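Local structure of probable antibiotics synthesis protein (Thermus thermophilus, 1V70) at residues L6-I20 against Y30-K42. The protein is of unknown function but belongs to the cupin family, probably binds a metal ion and may act in antibiotic synthesis. Residues are numbered along the deposited sequence; the frame is centred on the assembly and turned at random.
Sequences LKRLARYNPEKMAKI and YDLYALLPGQAQK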
loop_
_atom_site.group_PDB
_atom_site.type_symbol
_atom_site.label_atom_id
_atom_site.label_comp_id
_atom_site.label_asym_id
_atom_site.label_seq_id
_atom_site.Cartn_x
_atom_site.Cartn_y
_atom_site.Cartn_z
ATOM N N LEU A 6 1.088 11.372 -1.813
ATOM C CA LEU A 6 2.373 10.697 -1.957
ATOM C C LEU A 6 3.239 11.270 -3.068
ATOM O O LEU A 6 4.469 11.213 -2.994
ATOM C CB LEU A 6 2.163 9.195 -2.174
ATOM C CG LEU A 6 1.869 8.363 -0.919
ATOM C CD1 LEU A 6 0.681 8.928 -0.158
ATOM C CD2 LEU A 6 1.614 6.919 -1.324
ATOM N N LYS A 7 2.597 11.826 -4.092
ATOM C CA LYS A 7 3.318 12.421 -5.212
ATOM C C LYS A 7 4.162 13.590 -4.717
ATOM O O LYS A 7 5.264 13.829 -5.216
ATOM C CB LYS A 7 2.333 12.913 -6.277
ATOM C CG LYS A 7 1.410 11.831 -6.820
ATOM C CD LYS A 7 0.524 12.357 -7.946
ATOM C CE LYS A 7 -0.430 13.445 -7.466
ATOM N NZ LYS A 7 -1.418 12.937 -6.473
ATOM N N ARG A 8 3.644 14.312 -3.730
ATOM C CA ARG A 8 4.354 15.465 -3.169
ATOM C C ARG A 8 5.514 15.049 -2.272
ATOM O O ARG A 8 6.544 15.709 -2.241
ATOM C CB ARG A 8 3.372 16.321 -2.371
ATOM C CG ARG A 8 4.044 17.562 -1.773
ATOM C CD ARG A 8 3.342 18.020 -0.474
ATOM N NE ARG A 8 4.328 18.648 0.411
ATOM C CZ ARG A 8 4.282 18.421 1.750
ATOM N NH1 ARG A 8 3.355 17.629 2.291
ATOM N NH2 ARG A 8 5.185 19.008 2.530
ATOM N N LEU A 9 5.348 13.953 -1.537
ATOM C CA LEU A 9 6.377 13.471 -0.618
ATOM C C LEU A 9 7.605 12.878 -1.293
ATOM O O LEU A 9 8.685 12.848 -0.702
ATOM C CB LEU A 9 5.790 12.422 0.326
ATOM C CG LEU A 9 4.698 12.885 1.290
ATOM C CD1 LEU A 9 4.280 11.721 2.175
ATOM C CD2 LEU A 9 5.211 14.041 2.136
ATOM N N ALA A 10 7.436 12.397 -2.521
ATOM C CA ALA A 10 8.534 11.788 -3.262
ATOM C C ALA A 10 9.774 12.675 -3.317
ATOM O O ALA A 10 9.691 13.869 -3.604
ATOM C CB ALA A 10 8.075 11.440 -4.674
ATOM N N ARG A 11 10.924 12.073 -3.035
ATOM C CA ARG A 11 12.203 12.775 -3.044
ATOM C C ARG A 11 13.304 11.727 -3.147
ATOM O O ARG A 11 13.082 10.558 -2.836
ATOM C CB ARG A 11 12.375 13.593 -1.757
ATOM C CG ARG A 11 12.436 12.746 -0.500
ATOM C CD ARG A 11 12.606 13.578 0.768
ATOM N NE ARG A 11 12.669 12.724 1.950
ATOM C CZ ARG A 11 13.714 11.969 2.277
ATOM N NH1 ARG A 11 14.803 11.964 1.519
ATOM N NH2 ARG A 11 13.661 11.193 3.352
ATOM N N TYR A 12 14.488 12.144 -3.579
ATOM C CA TYR A 12 15.607 11.222 -3.725
ATOM C C TYR A 12 16.818 11.651 -2.905
ATOM O O TYR A 12 16.940 12.809 -2.508
ATOM C CB TYR A 12 15.970 11.094 -5.206
ATOM C CG TYR A 12 14.873 10.433 -6.009
ATOM C CD1 TYR A 12 14.767 9.044 -6.069
ATOM C CD2 TYR A 12 13.903 11.196 -6.658
ATOM C CE1 TYR A 12 13.718 8.430 -6.750
ATOM C CE2 TYR A 12 12.849 10.593 -7.341
ATOM C CZ TYR A 12 12.763 9.210 -7.382
ATOM O OH TYR A 12 11.718 8.604 -8.040
ATOM N N ASN A 13 17.707 10.699 -2.649
ATOM C CA ASN A 13 18.911 10.935 -1.862
ATOM C C ASN A 13 20.090 10.420 -2.685
ATOM O O ASN A 13 20.127 9.250 -3.056
ATOM C CB ASN A 13 18.808 10.159 -0.544
ATOM C CG ASN A 13 19.964 10.432 0.395
ATOM O OD1 ASN A 13 21.092 10.659 -0.039
ATOM N ND2 ASN A 13 19.690 10.393 1.692
ATOM N N PRO A 14 21.068 11.289 -2.987
ATOM C CA PRO A 14 22.225 10.855 -3.779
ATOM C C PRO A 14 23.163 9.888 -3.059
ATOM O O PRO A 14 23.913 9.150 -3.700
ATOM C CB PRO A 14 22.910 12.176 -4.131
ATOM C CG PRO A 14 22.620 13.022 -2.936
ATOM C CD PRO A 14 21.162 12.723 -2.657
ATOM N N GLU A 15 23.103 9.882 -1.732
ATOM C CA GLU A 15 23.988 9.046 -0.907
ATOM C C GLU A 15 23.498 7.588 -0.778
ATOM O O GLU A 15 24.288 6.656 -0.788
ATOM C CB GLU A 15 24.118 9.678 0.486
ATOM C CG GLU A 15 25.021 8.866 1.424
ATOM C CD GLU A 15 26.484 9.151 1.130
ATOM O OE1 GLU A 15 26.876 9.089 -0.022
ATOM O OE2 GLU A 15 27.238 9.376 2.074
ATOM N N LYS A 16 22.190 7.399 -0.640
ATOM C CA LYS A 16 21.629 6.064 -0.471
ATOM C C LYS A 16 20.129 6.117 -0.712
ATOM O O LYS A 16 19.557 7.194 -0.859
ATOM C CB LYS A 16 21.886 5.571 0.952
ATOM C CG LYS A 16 21.232 6.440 2.018
ATOM C CD LYS A 16 21.445 5.879 3.413
ATOM C CE LYS A 16 20.723 6.719 4.454
ATOM N NZ LYS A 16 20.898 6.175 5.829
ATOM N N MET A 17 19.494 4.952 -0.749
ATOM C CA MET A 17 18.055 4.896 -0.953
ATOM C C MET A 17 17.342 5.733 0.103
ATOM O O MET A 17 17.669 5.671 1.287
ATOM C CB MET A 17 17.559 3.452 -0.867
ATOM C CG MET A 17 16.043 3.331 -0.905
ATOM S SD MET A 17 15.463 1.650 -0.648
ATOM C CE MET A 17 15.616 1.518 1.110
ATOM N N ALA A 18 16.361 6.512 -0.333
ATOM C CA ALA A 18 15.599 7.340 0.587
ATOM C C ALA A 18 14.383 6.582 1.108
ATOM O O ALA A 18 13.654 5.947 0.338
ATOM C CB ALA A 18 15.151 8.620 -0.111
ATOM N N LYS A 19 14.187 6.628 2.422
ATOM C CA LYS A 19 13.040 6.000 3.064
ATOM C C LYS A 19 12.209 7.177 3.553
ATOM O O LYS A 19 12.641 7.954 4.406
ATOM C CB LYS A 19 13.486 5.114 4.228
ATOM C CG LYS A 19 14.282 3.893 3.780
ATOM C CD LYS A 19 14.647 2.977 4.944
ATOM C CE LYS A 19 13.421 2.320 5.559
ATOM N NZ LYS A 19 12.524 3.293 6.244
ATOM N N ILE A 20 11.018 7.309 2.989
ATOM C CA ILE A 20 10.132 8.419 3.296
ATOM C C ILE A 20 8.905 7.969 4.081
ATOM O O ILE A 20 8.000 7.358 3.523
ATOM C CB ILE A 20 9.678 9.077 1.976
ATOM C CG1 ILE A 20 10.912 9.480 1.160
ATOM C CG2 ILE A 20 8.782 10.270 2.257
ATOM C CD1 ILE A 20 10.672 9.544 -0.338
ATOM N N TYR A 30 4.166 2.673 6.928
ATOM C CA TYR A 30 3.640 2.926 5.591
ATOM C C TYR A 30 4.635 3.933 5.031
ATOM O O TYR A 30 4.590 5.119 5.369
ATOM C CB TYR A 30 2.238 3.532 5.704
ATOM C CG TYR A 30 1.392 3.431 4.454
ATOM C CD1 TYR A 30 0.602 2.304 4.202
ATOM C CD2 TYR A 30 1.357 4.476 3.538
ATOM C CE1 TYR A 30 -0.208 2.233 3.062
ATOM C CE2 TYR A 30 0.556 4.417 2.404
ATOM C CZ TYR A 30 -0.226 3.296 2.173
ATOM O OH TYR A 30 -1.038 3.270 1.062
ATOM N N ASP A 31 5.544 3.446 4.189
ATOM C CA ASP A 31 6.612 4.274 3.637
ATOM C C ASP A 31 6.718 4.289 2.128
ATOM O O ASP A 31 6.128 3.468 1.429
ATOM C CB ASP A 31 7.977 3.776 4.132
ATOM C CG ASP A 31 8.053 3.628 5.629
ATOM O OD1 ASP A 31 7.649 4.565 6.337
ATOM O OD2 ASP A 31 8.538 2.572 6.098
ATOM N N LEU A 32 7.511 5.237 1.642
ATOM C CA LEU A 32 7.832 5.329 0.232
ATOM C C LEU A 32 9.336 5.078 0.185
ATOM O O LEU A 32 10.078 5.602 1.021
ATOM C CB LEU A 32 7.568 6.726 -0.332
ATOM C CG LEU A 32 6.136 7.208 -0.543
ATOM C CD1 LEU A 32 6.175 8.622 -1.113
ATOM C CD2 LEU A 32 5.398 6.271 -1.491
ATOM N N TYR A 33 9.785 4.248 -0.748
ATOM C CA TYR A 33 11.217 4.012 -0.916
ATOM C C TYR A 33 11.536 4.621 -2.272
ATOM O O TYR A 33 10.883 4.302 -3.265
ATOM C CB TYR A 33 11.565 2.523 -0.967
ATOM C CG TYR A 33 11.597 1.785 0.354
ATOM C CD1 TYR A 33 12.130 0.498 0.417
ATOM C CD2 TYR A 33 11.072 2.339 1.526
ATOM C CE1 TYR A 33 12.140 -0.228 1.605
ATOM C CE2 TYR A 33 11.075 1.616 2.728
ATOM C CZ TYR A 33 11.611 0.333 2.754
ATOM O OH TYR A 33 11.609 -0.406 3.917
ATOM N N ALA A 34 12.524 5.506 -2.315
ATOM C CA ALA A 34 12.922 6.150 -3.560
ATOM C C ALA A 34 14.342 5.703 -3.863
ATOM O O ALA A 34 15.275 6.008 -3.114
ATOM C CB ALA A 34 12.855 7.669 -3.415
ATOM N N LEU A 35 14.494 4.973 -4.964
ATOM C CA LEU A 35 15.788 4.435 -5.359
ATOM C C LEU A 35 16.324 4.977 -6.672
ATOM O O LEU A 35 15.683 4.861 -7.714
ATOM C CB LEU A 35 15.721 2.906 -5.480
ATOM C CG LEU A 35 15.334 2.041 -4.280
ATOM C CD1 LEU A 35 13.828 2.077 -4.064
ATOM C CD2 LEU A 35 15.781 0.606 -4.542
ATOM N N LEU A 36 17.502 5.584 -6.615
ATOM C CA LEU A 36 18.143 6.068 -7.827
ATOM C C LEU A 36 18.830 4.825 -8.393
ATOM O O LEU A 36 18.997 3.827 -7.686
ATOM C CB LEU A 36 19.188 7.139 -7.495
ATOM C CG LEU A 36 18.664 8.477 -6.962
ATOM C CD1 LEU A 36 19.834 9.364 -6.555
ATOM C CD2 LEU A 36 17.821 9.160 -8.029
ATOM N N PRO A 37 19.219 4.855 -9.676
ATOM C CA PRO A 37 19.889 3.695 -10.269
ATOM C C PRO A 37 21.078 3.251 -9.418
ATOM O O PRO A 37 21.894 4.075 -9.003
ATOM C CB PRO A 37 20.319 4.217 -11.634
ATOM C CG PRO A 37 19.217 5.149 -11.987
ATOM C CD PRO A 37 18.976 5.897 -10.690
ATOM N N GLY A 38 21.160 1.951 -9.148
ATOM C CA GLY A 38 22.256 1.424 -8.356
ATOM C C GLY A 38 21.998 1.353 -6.862
ATOM O O GLY A 38 22.742 0.698 -6.132
ATOM N N GLN A 39 20.950 2.023 -6.393
ATOM C CA GLN A 39 20.645 2.003 -4.971
ATOM C C GLN A 39 19.832 0.771 -4.602
ATOM O O GLN A 39 19.266 0.099 -5.473
ATOM C CB GLN A 39 19.915 3.285 -4.568
ATOM C CG GLN A 39 20.753 4.530 -4.826
ATOM C CD GLN A 39 20.167 5.772 -4.198
ATOM O OE1 GLN A 39 18.952 5.955 -4.176
ATOM N NE2 GLN A 39 21.035 6.647 -3.698
ATOM N N ALA A 40 19.773 0.473 -3.311
ATOM C CA ALA A 40 19.058 -0.709 -2.866
ATOM C C ALA A 40 18.819 -0.757 -1.370
ATOM O O ALA A 40 19.423 -0.006 -0.598
ATOM C CB ALA A 40 19.849 -1.953 -3.280
ATOM N N GLN A 41 17.902 -1.633 -0.975
ATOM C CA GLN A 41 17.677 -1.918 0.394
ATOM C C GLN A 41 18.361 -3.209 0.607
ATOM O O GLN A 41 18.053 -4.223 -0.006
ATOM C CB GLN A 41 16.180 -2.100 0.642
ATOM C CG GLN A 41 15.923 -2.504 2.170
ATOM C CD GLN A 41 14.453 -2.483 2.531
ATOM O OE1 GLN A 41 13.623 -3.186 1.972
ATOM N NE2 GLN A 41 14.148 -1.665 3.557
ATOM N N LYS A 42 19.383 -3.229 1.455
ATOM C CA LYS A 42 20.147 -4.450 1.680
ATOM C C LYS A 42 19.236 -5.560 2.172
ATOM O O LYS A 42 18.219 -5.308 2.818
ATOM C CB LYS A 42 21.259 -4.219 2.709
ATOM C CG LYS A 42 22.206 -3.079 2.388
ATOM C CD LYS A 42 23.273 -2.951 3.469
ATOM C CE LYS A 42 24.191 -1.771 3.213
ATOM N NZ LYS A 42 23.443 -0.483 3.223
HETATM O O HOH W 1 17.169 8.064 -3.520
HETATM O O HOH W 2 23.951 6.051 -3.903
HETATM O O HOH W 3 21.736 2.471 -1.518
HETATM O O HOH W 4 10.586 0.745 6.110
#
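Met17 lies alongside Leu35 and sets its CE methyl over one face of the Tyr33 ring, 4.1 Å from the centroid, while SD approaches obliquely, a Met-aromatic contact. CG anti to the backbone N (chi1 173°) and a bend at the sulfur bring the methyl there. In one of two conformers, Gln41 NE2 donates to Tyr33 OH, with Tyr53 OH partnering Gln41 OE1.

Strands 18-25 and 28-35 pair as an antiparallel hairpin, 18-25 being an outermost strand of the larger sheet of this cupin. Ala18-Ala34 and Ile20-Leu32 are its hydrogen-bonded pairs here. On their face, Leu32 pushes CD2 against CD2 of Leu6 (3.8 Å), and Tyr12 brings CE1 within 3.5 Å of Ala34 CB.

Gln39 ties the loop before the hairpin to the type II turn 36-39 after it. NE2 donates to Asn13 O (2.8 Å, 162° at the hydrogen), nearly in line with that carbonyl, while OE1 takes Leu36 N from above the amide plane. A water accepting from Asn13 N lies beside Ala34 O and Gln39 OE1. Asn13 OD1 accepts from Glu15 N in an Asx turn.

One face is thus apolar; the other, with Lys19 and Tyr33, is more polar. Lys19 NZ and Asp31 OD2, 4.1 Å apart, are beyond a salt bridge, and a water bound weakly by Lys19 links them and meets Tyr33 OH, so any attraction is probably mediated partly by water.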